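Side-chain contacts in aminoacyltransferase FemA (Staphylococcus aureus, PDB 1LRZ), which adds glycines 2 and 3 of the pentaglycine bridge of staphylococcal peptidoglycan, taking glycine from glycyl-tRNA: residues V27-Y30 with E31-L34; H87-F90 with N91-K95; N128-F131 with F132-S136; F224-N227 with R228-Y232. All coordinates share one frame; numbering follows the deposited sequence.

Overall arrangement
Each contact is local to one helix, and they follow in series along the chain. Contact 1 lies on helix 27-35, contact 2 on helix 83-98, contact 3 on helix 130-137 and contact 4 on helix 222-232. They form two pairs. Contacts 1 and 4 have centres about 10 Å apart, and Leu32 packs on Asn227, Arg228 and Tyr231 of contact 4. Contacts 2 and 3 have centres about 14 Å apart, and Phe90 meets Met135 and Phe131. Contacts 1 and 2 are about 23 Å apart by centres. Helices 27-35 and 83-98 both rest on the mixed sheet containing strands 39-46, 52-63 and 67-78. Each pair thus joins helices that lie apart in the chain.

Contact 1. Residues V27-Y30 with E31-L34; sequences VGHY and ELKL
Val27 to Leu34 form nearly all of helix 27-35, and the backbone joins the two segments by successive i to i+4 hydrogen bonds. Glu31 N bonds Val27 O and Leu32 N bonds Gly28 O. Lys33 N to His29 O is the straightest of the set, with an N-H...O angle of 173°. Leu34 N bonds Tyr30 O.

The side chains meet with the same spacing. The Tyr30 ring carries Leu34 on one face. CG of Tyr30 is anti to the backbone N (chi1 171°), which sends the ring out from the flank of the helix. Leu34, one turn on, lays CD1 over it, 3.7 Å from the Tyr30 ring centroid. This is a CH-pi contact. Leu34 CD1 is offset toward the rim, 3.4 Å from Tyr30 CZ.

His29 and Lys33 run side by side and point the same way. Lys33 CG lies over a face of the imidazole of His29, 4.2 Å from its centroid, and Lys33 CE is 3.5 Å from His29 CE1. The lysine chain bends at chi2 (-64°) and follows the ring with its methylenes. Its charged end also makes a cation-pi contact with Tyr38. Val27 and Glu31 lie alongside each other, with Val27 CG1 at 3.8 Å from Glu31 OE2.

Tyr30 also packs on Leu42 and Leu57, so this side of the helix faces the sheet. The ring contacts are made by aliphatic carbons, Val27 instead meets a carboxylate oxygen, and the hydrogen bonds are all backbone. A positive charge on His29 would probably be disfavoured by the nearby Lys33 amine.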
loop_
_atom_site.group_PDB
_atom_site.type_symbol
_atom_site.label_atom_id
_atom_site.label_comp_id
_atom_site.label_asym_id
_atom_site.label_seq_id
_atom_site.Cartn_x
_atom_site.Cartn_y
_atom_site.Cartn_z
ATOM N N VAL A 27 -12.027 11.835 -5.711
ATOM C CA VAL A 27 -12.048 13.184 -6.254
ATOM C C VAL A 27 -10.620 13.627 -6.561
ATOM O O VAL A 27 -10.362 14.269 -7.587
ATOM C CB VAL A 27 -12.703 14.147 -5.255
ATOM C CG1 VAL A 27 -12.542 15.589 -5.721
ATOM C CG2 VAL A 27 -14.169 13.795 -5.122
ATOM N N GLY A 28 -9.687 13.264 -5.681
ATOM C CA GLY A 28 -8.298 13.624 -5.904
ATOM C C GLY A 28 -7.758 13.025 -7.198
ATOM O O GLY A 28 -6.996 13.675 -7.918
ATOM N N HIS A 29 -8.140 11.789 -7.515
ATOM C CA HIS A 29 -7.650 11.175 -8.751
ATOM C C HIS A 29 -8.327 11.849 -9.946
ATOM O O HIS A 29 -7.707 12.026 -10.996
ATOM C CB HIS A 29 -7.922 9.667 -8.768
ATOM C CG HIS A 29 -7.174 8.936 -9.838
ATOM N ND1 HIS A 29 -7.791 8.381 -10.940
ATOM C CD2 HIS A 29 -5.854 8.665 -9.973
ATOM C CE1 HIS A 29 -6.885 7.797 -11.703
ATOM N NE2 HIS A 29 -5.702 7.956 -11.139
ATOM N N TYR A 30 -9.592 12.231 -9.765
ATOM C CA TYR A 30 -10.367 12.920 -10.800
ATOM C C TYR A 30 -9.663 14.222 -11.171
ATOM O O TYR A 30 -9.462 14.526 -12.352
ATOM C CB TYR A 30 -11.770 13.246 -10.278
ATOM C CG TYR A 30 -12.596 14.157 -11.170
ATOM C CD1 TYR A 30 -12.996 13.748 -12.440
ATOM C CD2 TYR A 30 -13.023 15.407 -10.716
ATOM C CE1 TYR A 30 -13.805 14.554 -13.244
ATOM C CE2 TYR A 30 -13.841 16.229 -11.511
ATOM C CZ TYR A 30 -14.226 15.792 -12.773
ATOM O OH TYR A 30 -15.041 16.581 -13.560
ATOM N N GLU A 31 -9.295 14.990 -10.146
ATOM C CA GLU A 31 -8.619 16.263 -10.353
ATOM C C GLU A 31 -7.231 16.055 -10.945
ATOM O O GLU A 31 -6.769 16.855 -11.761
ATOM C CB GLU A 31 -8.549 17.035 -9.038
ATOM C CG GLU A 31 -9.925 17.281 -8.452
ATOM C CD GLU A 31 -9.918 18.273 -7.312
ATOM O OE1 GLU A 31 -8.841 18.483 -6.718
ATOM O OE2 GLU A 31 -10.991 18.836 -6.997
ATOM N N LEU A 32 -6.575 14.970 -10.547
ATOM C CA LEU A 32 -5.255 14.651 -11.072
ATOM C C LEU A 32 -5.340 14.419 -12.585
ATOM O O LEU A 32 -4.611 15.037 -13.362
ATOM C CB LEU A 32 -4.700 13.390 -10.407
ATOM C CG LEU A 32 -3.406 12.865 -11.035
ATOM C CD1 LEU A 32 -2.348 13.952 -11.013
ATOM C CD2 LEU A 32 -2.919 11.654 -10.271
ATOM N N LYS A 33 -6.229 13.521 -13.000
ATOM C CA LYS A 33 -6.387 13.217 -14.415
ATOM C C LYS A 33 -6.770 14.455 -15.228
ATOM O O LYS A 33 -6.272 14.650 -16.340
ATOM C CB LYS A 33 -7.427 12.106 -14.595
ATOM C CG LYS A 33 -6.947 10.736 -14.133
ATOM C CD LYS A 33 -5.780 10.279 -14.992
ATOM C CE LYS A 33 -5.396 8.837 -14.718
ATOM N NZ LYS A 33 -4.304 8.396 -15.640
ATOM N N LEU A 34 -7.651 15.288 -14.677
ATOM C CA LEU A 34 -8.060 16.512 -15.358
ATOM C C LEU A 34 -6.832 17.399 -15.533
ATOM O O LEU A 34 -6.601 17.950 -16.606
ATOM C CB LEU A 34 -9.118 17.269 -14.544
ATOM C CG LEU A 34 -10.556 16.743 -14.616
ATOM C CD1 LEU A 34 -11.465 17.596 -13.739
ATOM C CD2 LEU A 34 -11.034 16.763 -16.071
#

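Contact 2. Residues H87-F90 with N91-K95; sequences HFFF and NELSK
Phe88 and Glu92 meet one turn apart on helix 83-98, the helix of a beta-alpha-beta unit with strands 67-78 and 102-107. Phe88 has CG anti to the backbone N, which puts its ring beside Glu92. The aliphatic part of Glu92 does the touching. Glu92 CG sits over one face of the Phe88 ring, 3.7 Å from the centroid and 16° off the ring normal, in a CH-pi contact. Glu92 reaches this place by a bend at chi2 (-71°), and its carboxylate then lies within 21° of the ring plane. One turn of chain onward, Lys95 is stretched out along its full length. Lys95 NZ makes a salt bridge to Glu92 OE2 at 3.1 Å, meeting that oxygen from above the carboxylate plane.

Phe89 shares the first torsion of Phe88 but sends its ring off at about a right angle, onto the sheet. There it packs on Ala54, Cys56, Pro76 and Ile78; both rings reach Ile45. Leu93 CD2 meets the ring obliquely, 3.8 Å from Phe89 CE1. The neighbouring Phe90 instead has CG anti to the carbonyl carbon, and its ring passes under Phe89 CD1, which lies over the centre of one face. Phe90 also reaches Pro76 and Leu138.

The Phe90 carbonyl is gripped twice by Ser94. The backbone N comes from above the carbonyl plane, and the hydroxyl donates within that plane, Ser94 OG to Phe90 O at 3.0 Å.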
loop_
_atom_site.group_PDB
_atom_site.type_symbol
_atom_site.label_atom_id
_atom_site.label_comp_id
_atom_site.label_asym_id
_atom_site.label_seq_id
_atom_site.Cartn_x
_atom_site.Cartn_y
_atom_site.Cartn_z
ATOM N N HIS A 87 -25.801 -5.624 -13.939
ATOM C CA HIS A 87 -26.166 -5.772 -15.345
ATOM C C HIS A 87 -26.561 -4.415 -15.942
ATOM O O HIS A 87 -26.056 -4.012 -16.992
ATOM C CB HIS A 87 -27.336 -6.743 -15.474
ATOM C CG HIS A 87 -27.718 -7.041 -16.886
ATOM N ND1 HIS A 87 -27.198 -8.105 -17.588
ATOM C CD2 HIS A 87 -28.560 -6.402 -17.734
ATOM C CE1 HIS A 87 -27.706 -8.114 -18.807
ATOM N NE2 HIS A 87 -28.534 -7.091 -18.922
ATOM N N PHE A 88 -27.465 -3.720 -15.259
ATOM C CA PHE A 88 -27.930 -2.408 -15.691
ATOM C C PHE A 88 -26.765 -1.440 -15.867
ATOM O O PHE A 88 -26.686 -0.717 -16.859
ATOM C CB PHE A 88 -28.895 -1.826 -14.655
ATOM C CG PHE A 88 -29.418 -0.459 -15.006
ATOM C CD1 PHE A 88 -30.346 -0.292 -16.032
ATOM C CD2 PHE A 88 -28.979 0.661 -14.318
ATOM C CE1 PHE A 88 -30.832 0.977 -16.360
ATOM C CE2 PHE A 88 -29.458 1.930 -14.642
ATOM C CZ PHE A 88 -30.389 2.085 -15.667
ATOM N N PHE A 89 -25.862 -1.416 -14.896
ATOM C CA PHE A 89 -24.731 -0.501 -14.977
ATOM C C PHE A 89 -23.828 -0.727 -16.181
ATOM O O PHE A 89 -23.481 0.221 -16.884
ATOM C CB PHE A 89 -23.864 -0.560 -13.709
ATOM C CG PHE A 89 -22.689 0.382 -13.751
ATOM C CD1 PHE A 89 -21.494 0.003 -14.350
ATOM C CD2 PHE A 89 -22.808 1.677 -13.264
ATOM C CE1 PHE A 89 -20.438 0.903 -14.467
ATOM C CE2 PHE A 89 -21.757 2.582 -13.379
ATOM C CZ PHE A 89 -20.573 2.196 -13.980
ATOM N N PHE A 90 -23.428 -1.970 -16.416
ATOM C CA PHE A 90 -22.533 -2.233 -17.528
ATOM C C PHE A 90 -23.177 -2.066 -18.898
ATOM O O PHE A 90 -22.509 -1.722 -19.869
ATOM C CB PHE A 90 -21.882 -3.609 -17.362
ATOM C CG PHE A 90 -20.801 -3.624 -16.316
ATOM C CD1 PHE A 90 -21.046 -4.114 -15.037
ATOM C CD2 PHE A 90 -19.550 -3.075 -16.594
ATOM C CE1 PHE A 90 -20.060 -4.051 -14.046
ATOM C CE2 PHE A 90 -18.558 -3.005 -15.617
ATOM C CZ PHE A 90 -18.815 -3.498 -14.332
ATOM N N ASN A 91 -24.484 -2.276 -18.966
ATOM C CA ASN A 91 -25.209 -2.116 -20.214
ATOM C C ASN A 91 -25.315 -0.611 -20.489
ATOM O O ASN A 91 -25.086 -0.155 -21.609
ATOM C CB ASN A 91 -26.599 -2.731 -20.080
ATOM C CG ASN A 91 -27.215 -3.069 -21.414
ATOM O OD1 ASN A 91 -26.613 -3.771 -22.220
ATOM N ND2 ASN A 91 -28.423 -2.577 -21.654
ATOM N N GLU A 92 -25.633 0.168 -19.461
ATOM C CA GLU A 92 -25.754 1.605 -19.644
ATOM C C GLU A 92 -24.396 2.259 -19.869
ATOM O O GLU A 92 -24.309 3.292 -20.534
ATOM C CB GLU A 92 -26.451 2.238 -18.440
ATOM C CG GLU A 92 -27.903 1.800 -18.244
ATOM C CD GLU A 92 -28.835 2.364 -19.301
ATOM O OE1 GLU A 92 -28.724 3.573 -19.606
ATOM O OE2 GLU A 92 -29.687 1.608 -19.819
ATOM N N LEU A 93 -23.335 1.668 -19.324
ATOM C CA LEU A 93 -21.997 2.230 -19.504
ATOM C C LEU A 93 -21.611 2.086 -20.982
ATOM O O LEU A 93 -20.977 2.971 -21.562
ATOM C CB LEU A 93 -20.979 1.499 -18.623
ATOM C CG LEU A 93 -19.512 1.907 -18.786
ATOM C CD1 LEU A 93 -19.329 3.401 -18.505
ATOM C CD2 LEU A 93 -18.666 1.085 -17.820
ATOM N N SER A 94 -22.005 0.962 -21.572
ATOM C CA SER A 94 -21.737 0.693 -22.975
ATOM C C SER A 94 -22.439 1.752 -23.824
ATOM O O SER A 94 -21.829 2.343 -24.713
ATOM C CB SER A 94 -22.251 -0.697 -23.360
ATOM O OG SER A 94 -21.522 -1.710 -22.686
ATOM N N LYS A 95 -23.720 1.994 -23.537
ATOM C CA LYS A 95 -24.499 2.992 -24.271
ATOM C C LYS A 95 -23.872 4.367 -24.092
ATOM O O LYS A 95 -23.804 5.174 -25.024
ATOM C CB LYS A 95 -25.932 3.046 -23.756
ATOM C CG LYS A 95 -26.722 1.763 -23.897
ATOM C CD LYS A 95 -28.137 1.959 -23.358
ATOM C CE LYS A 95 -28.913 0.651 -23.339
ATOM N NZ LYS A 95 -30.273 0.836 -22.752
#

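Contact 3. Residues N128-F131 with F132-S136; sequences NDWF and FDKMS
Phe131 and Met135 form a Met-aromatic contact one turn apart on the short helix 130-137. Met135 CG lies over a face of the Phe131 ring, 3.6 Å from the centroid, and is 3.4 Å from Phe131 CE2. Met135 SD follows, 4.3 Å from the Phe131 ring centroid and oblique to the ring. Bends at chi2 (-56°) and chi3 (97°) curl the methionine back over the ring, and Met135 CE ends 3.7 Å from Phe131 CE1.

Trp130 and Lys134 make the next pair. Lys134 CD meets the indole at its edge, near the ring plane, 3.7 Å from Trp130 CZ3. The backbone bonds Lys134 N to Trp130 O and Met135 N to Phe131 O set this i to i+4 spacing.

Further out, helix 83-98 lies against both pairs: Val86 touches Trp130, and Phe90 touches Met135. Phe397 meets the Phe131 ring edge-to-face. Phe132 points to another side, where Tyr113 and His142 meet its ring edge-to-face.

Phe132 N bonds Asp129 O from well above the carbonyl plane, an i to i+3 bond unlike the two above. The same oxygen lies at the edge of the Phe132 ring, with Phe132 CD1 to Asp129 O at 3.3 Å.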
loop_
_atom_site.group_PDB
_atom_site.type_symbol
_atom_site.label_atom_id
_atom_site.label_comp_id
_atom_site.label_asym_id
_atom_site.label_seq_id
_atom_site.Cartn_x
_atom_site.Cartn_y
_atom_site.Cartn_z
ATOM N N ASN A 128 -17.816 -14.715 -6.725
ATOM C CA ASN A 128 -18.172 -13.779 -7.793
ATOM C C ASN A 128 -17.972 -14.357 -9.190
ATOM O O ASN A 128 -17.961 -13.615 -10.176
ATOM C CB ASN A 128 -17.347 -12.484 -7.647
ATOM C CG ASN A 128 -17.506 -11.844 -6.274
ATOM O OD1 ASN A 128 -18.610 -11.796 -5.733
ATOM N ND2 ASN A 128 -16.406 -11.341 -5.708
ATOM N N ASP A 129 -17.816 -15.673 -9.273
ATOM C CA ASP A 129 -17.615 -16.358 -10.556
ATOM C C ASP A 129 -18.674 -15.992 -11.610
ATOM O O ASP A 129 -18.369 -15.942 -12.798
ATOM C CB ASP A 129 -17.631 -17.876 -10.344
ATOM C CG ASP A 129 -16.369 -18.394 -9.670
ATOM O OD1 ASP A 129 -15.580 -17.585 -9.129
ATOM O OD2 ASP A 129 -16.171 -19.627 -9.681
ATOM N N TRP A 130 -19.913 -15.757 -11.172
ATOM C CA TRP A 130 -21.003 -15.398 -12.085
ATOM C C TRP A 130 -20.660 -14.159 -12.914
ATOM O O TRP A 130 -21.180 -13.961 -14.020
ATOM C CB TRP A 130 -22.289 -15.118 -11.302
ATOM C CG TRP A 130 -22.199 -13.930 -10.400
ATOM C CD1 TRP A 130 -21.785 -13.917 -9.099
ATOM C CD2 TRP A 130 -22.475 -12.564 -10.746
ATOM N NE1 TRP A 130 -21.784 -12.631 -8.613
ATOM C CE2 TRP A 130 -22.204 -11.780 -9.602
ATOM C CE3 TRP A 130 -22.928 -11.927 -11.913
ATOM C CZ2 TRP A 130 -22.362 -10.382 -9.594
ATOM C CZ3 TRP A 130 -23.086 -10.532 -11.902
ATOM C CH2 TRP A 130 -22.804 -9.781 -10.748
ATOM N N PHE A 131 -19.786 -13.322 -12.373
ATOM C CA PHE A 131 -19.396 -12.099 -13.058
ATOM C C PHE A 131 -18.807 -12.355 -14.443
ATOM O O PHE A 131 -19.120 -11.634 -15.393
ATOM C CB PHE A 131 -18.378 -11.323 -12.222
ATOM C CG PHE A 131 -18.104 -9.946 -12.740
ATOM C CD1 PHE A 131 -19.078 -8.952 -12.653
ATOM C CD2 PHE A 131 -16.881 -9.640 -13.328
ATOM C CE1 PHE A 131 -18.836 -7.670 -13.142
ATOM C CE2 PHE A 131 -16.632 -8.368 -13.816
ATOM C CZ PHE A 131 -17.610 -7.377 -13.725
ATOM N N PHE A 132 -17.953 -13.368 -14.565
ATOM C CA PHE A 132 -17.337 -13.658 -15.859
ATOM C C PHE A 132 -18.377 -13.907 -16.959
ATOM O O PHE A 132 -18.266 -13.363 -18.062
ATOM C CB PHE A 132 -16.384 -14.860 -15.760
ATOM C CG PHE A 132 -15.196 -14.630 -14.841
ATOM C CD1 PHE A 132 -15.264 -14.970 -13.489
ATOM C CD2 PHE A 132 -14.020 -14.050 -15.329
ATOM C CE1 PHE A 132 -14.185 -14.739 -12.631
ATOM C CE2 PHE A 132 -12.926 -13.811 -14.479
ATOM C CZ PHE A 132 -13.011 -14.157 -13.128
ATOM N N ASP A 133 -19.383 -14.722 -16.655
ATOM C CA ASP A 133 -20.431 -15.040 -17.621
ATOM C C ASP A 133 -21.253 -13.812 -17.977
ATOM O O ASP A 133 -21.571 -13.586 -19.149
ATOM C CB ASP A 133 -21.356 -16.130 -17.068
ATOM C CG ASP A 133 -20.803 -17.537 -17.286
ATOM O OD1 ASP A 133 -21.345 -18.497 -16.690
ATOM O OD2 ASP A 133 -19.830 -17.690 -18.058
ATOM N N LYS A 134 -21.604 -13.020 -16.969
ATOM C CA LYS A 134 -22.382 -11.823 -17.223
ATOM C C LYS A 134 -21.616 -10.847 -18.126
ATOM O O LYS A 134 -22.188 -10.293 -19.064
ATOM C CB LYS A 134 -22.771 -11.145 -15.911
ATOM C CG LYS A 134 -23.452 -9.793 -16.103
ATOM C CD LYS A 134 -24.604 -9.613 -15.144
ATOM C CE LYS A 134 -25.727 -10.591 -15.471
ATOM N NZ LYS A 134 -26.914 -10.399 -14.597
ATOM N N MET A 135 -20.329 -10.641 -17.866
ATOM C CA MET A 135 -19.558 -9.718 -18.698
ATOM C C MET A 135 -19.505 -10.260 -20.132
ATOM O O MET A 135 -19.682 -9.519 -21.100
ATOM C CB MET A 135 -18.139 -9.524 -18.135
ATOM C CG MET A 135 -18.081 -8.647 -16.858
ATOM S SD MET A 135 -18.814 -6.998 -17.054
ATOM C CE MET A 135 -20.388 -7.240 -16.418
ATOM N N SER A 136 -19.264 -11.561 -20.259
ATOM C CA SER A 136 -19.210 -12.198 -21.570
ATOM C C SER A 136 -20.531 -11.965 -22.320
ATOM O O SER A 136 -20.526 -11.565 -23.484
ATOM C CB SER A 136 -18.959 -13.697 -21.406
ATOM O OG SER A 136 -18.710 -14.302 -22.656
#

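Contact 4. Residues F224-N227 with R228-Y232; sequences FYYN and RLKYY
Helix 222-232 carries a cation-pi contact between Phe224 and Arg228, one turn apart. Arg228 CZ stands over one face of the Phe224 ring, 3.6 Å from its centroid and 29° off the ring normal. The guanidinium is offset toward the rim and does not lie flat on the ring: the two planes are 41° apart. Phe224 meets it by turning CG anti to its backbone N. With CG anti to its own carbonyl carbon, Arg228 sets CG 3.0 Å from Phe224 O. The bend at chi2 (-61°) then turns the chain back over the ring, while Arg228 CD lies over a face of the Tyr232 ring. The arginine chain thus lies between the aromatic rings of Phe224 and Tyr232.

The backbone bonds are those of a regular helix, from Arg228 N to Phe224 O through Tyr231 N to Asn227 O. The bond of Arg228 N to Phe224 O is the longest of the four, at 3.3 Å.

Asn227 and Tyr231 lie side by side and point the same way. The amide nitrogen of Asn227 is hydrogen-bonded to Glu36. On this side the helix packs against helix 27-35: Leu32 reaches Asn227 and Arg228, and Tyr232 meets His29. Away from it, Tyr225 points to Phe204 and Phe317, which meet its ring edge-to-face.

Lys230 extends fully, its aliphatic chain passing near the Tyr226 ring, with Tyr226 CE2 at 4.3 Å from Lys230 CD. Its amine then donates to the next phenol, Lys230 NZ to Tyr231 OH at 3.1 Å.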
loop_
_atom_site.group_PDB
_atom_site.type_symbol
_atom_site.label_atom_id
_atom_site.label_comp_id
_atom_site.label_asym_id
_atom_site.label_seq_id
_atom_site.Cartn_x
_atom_site.Cartn_y
_atom_site.Cartn_z
ATOM N N PHE A 224 5.089 11.550 -11.494
ATOM C CA PHE A 224 4.033 10.669 -11.014
ATOM C C PHE A 224 3.791 10.918 -9.521
ATOM O O PHE A 224 2.664 11.161 -9.089
ATOM C CB PHE A 224 4.445 9.208 -11.216
ATOM C CG PHE A 224 3.531 8.215 -10.546
ATOM C CD1 PHE A 224 2.464 7.654 -11.233
ATOM C CD2 PHE A 224 3.736 7.849 -9.217
ATOM C CE1 PHE A 224 1.611 6.739 -10.611
ATOM C CE2 PHE A 224 2.888 6.939 -8.586
ATOM C CZ PHE A 224 1.824 6.382 -9.286
ATOM N N TYR A 225 4.866 10.861 -8.744
ATOM C CA TYR A 225 4.774 11.052 -7.306
ATOM C C TYR A 225 4.427 12.477 -6.916
ATOM O O TYR A 225 3.604 12.707 -6.025
ATOM C CB TYR A 225 6.080 10.630 -6.631
ATOM C CG TYR A 225 6.347 9.151 -6.740
ATOM C CD1 TYR A 225 7.350 8.665 -7.577
ATOM C CD2 TYR A 225 5.575 8.229 -6.029
ATOM C CE1 TYR A 225 7.580 7.305 -7.706
ATOM C CE2 TYR A 225 5.794 6.863 -6.152
ATOM C CZ TYR A 225 6.801 6.405 -6.994
ATOM O OH TYR A 225 7.038 5.051 -7.122
ATOM N N TYR A 226 5.045 13.439 -7.585
ATOM C CA TYR A 226 4.761 14.826 -7.271
ATOM C C TYR A 226 3.266 15.122 -7.450
ATOM O O TYR A 226 2.633 15.730 -6.577
ATOM C CB TYR A 226 5.593 15.748 -8.164
ATOM C CG TYR A 226 5.241 17.210 -8.008
ATOM C CD1 TYR A 226 5.770 17.969 -6.968
ATOM C CD2 TYR A 226 4.356 17.832 -8.892
ATOM C CE1 TYR A 226 5.427 19.316 -6.812
ATOM C CE2 TYR A 226 4.006 19.173 -8.744
ATOM C CZ TYR A 226 4.546 19.909 -7.701
ATOM O OH TYR A 226 4.197 21.234 -7.536
ATOM N N ASN A 227 2.694 14.682 -8.569
ATOM C CA ASN A 227 1.280 14.953 -8.818
ATOM C C ASN A 227 0.351 14.290 -7.808
ATOM O O ASN A 227 -0.684 14.855 -7.463
ATOM C CB ASN A 227 0.878 14.549 -10.243
ATOM C CG ASN A 227 1.438 15.500 -11.298
ATOM O OD1 ASN A 227 1.700 16.673 -11.012
ATOM N ND2 ASN A 227 1.608 15.003 -12.521
ATOM N N ARG A 228 0.719 13.103 -7.331
ATOM C CA ARG A 228 -0.109 12.404 -6.349
ATOM C C ARG A 228 -0.110 13.223 -5.055
ATOM O O ARG A 228 -1.153 13.432 -4.439
ATOM C CB ARG A 228 0.437 10.995 -6.088
ATOM C CG ARG A 228 0.518 10.107 -7.325
ATOM C CD ARG A 228 -0.846 9.898 -7.908
ATOM N NE ARG A 228 -0.856 9.039 -9.092
ATOM C CZ ARG A 228 -0.310 9.349 -10.264
ATOM N NH1 ARG A 228 0.323 10.504 -10.446
ATOM N NH2 ARG A 228 -0.450 8.517 -11.282
ATOM N N LEU A 229 1.062 13.688 -4.641
ATOM C CA LEU A 229 1.146 14.509 -3.438
ATOM C C LEU A 229 0.248 15.726 -3.574
ATOM O O LEU A 229 -0.544 16.032 -2.686
ATOM C CB LEU A 229 2.577 14.995 -3.208
ATOM C CG LEU A 229 3.571 14.046 -2.545
ATOM C CD1 LEU A 229 4.887 14.808 -2.275
ATOM C CD2 LEU A 229 2.994 13.539 -1.229
ATOM N N LYS A 230 0.376 16.412 -4.705
ATOM C CA LYS A 230 -0.396 17.620 -4.967
ATOM C C LYS A 230 -1.915 17.442 -5.016
ATOM O O LYS A 230 -2.644 18.197 -4.376
ATOM C CB LYS A 230 0.082 18.252 -6.273
ATOM C CG LYS A 230 -0.582 19.564 -6.624
ATOM C CD LYS A 230 -0.081 20.050 -7.973
ATOM C CE LYS A 230 -0.656 21.410 -8.342
ATOM N NZ LYS A 230 -0.262 21.790 -9.736
ATOM N N TYR A 231 -2.395 16.449 -5.763
ATOM C CA TYR A 231 -3.836 16.257 -5.893
ATOM C C TYR A 231 -4.528 15.336 -4.893
ATOM O O TYR A 231 -5.721 15.494 -4.644
ATOM C CB TYR A 231 -4.176 15.832 -7.323
ATOM C CG TYR A 231 -3.753 16.867 -8.352
ATOM C CD1 TYR A 231 -2.519 16.772 -8.994
ATOM C CD2 TYR A 231 -4.553 17.982 -8.624
ATOM C CE1 TYR A 231 -2.081 17.759 -9.876
ATOM C CE2 TYR A 231 -4.122 18.987 -9.508
ATOM C CZ TYR A 231 -2.880 18.863 -10.124
ATOM O OH TYR A 231 -2.408 19.853 -10.957
ATOM N N TYR A 232 -3.803 14.384 -4.316
ATOM C CA TYR A 232 -4.412 13.483 -3.342
ATOM C C TYR A 232 -4.440 14.151 -1.970
ATOM O O TYR A 232 -5.242 13.793 -1.114
ATOM C CB TYR A 232 -3.630 12.168 -3.263
ATOM C CG TYR A 232 -3.854 11.209 -4.423
ATOM C CD1 TYR A 232 -4.527 11.607 -5.584
ATOM C CD2 TYR A 232 -3.368 9.901 -4.362
ATOM C CE1 TYR A 232 -4.711 10.718 -6.656
ATOM C CE2 TYR A 232 -3.543 9.013 -5.420
ATOM C CZ TYR A 232 -4.214 9.426 -6.562
ATOM O OH TYR A 232 -4.372 8.539 -7.597
#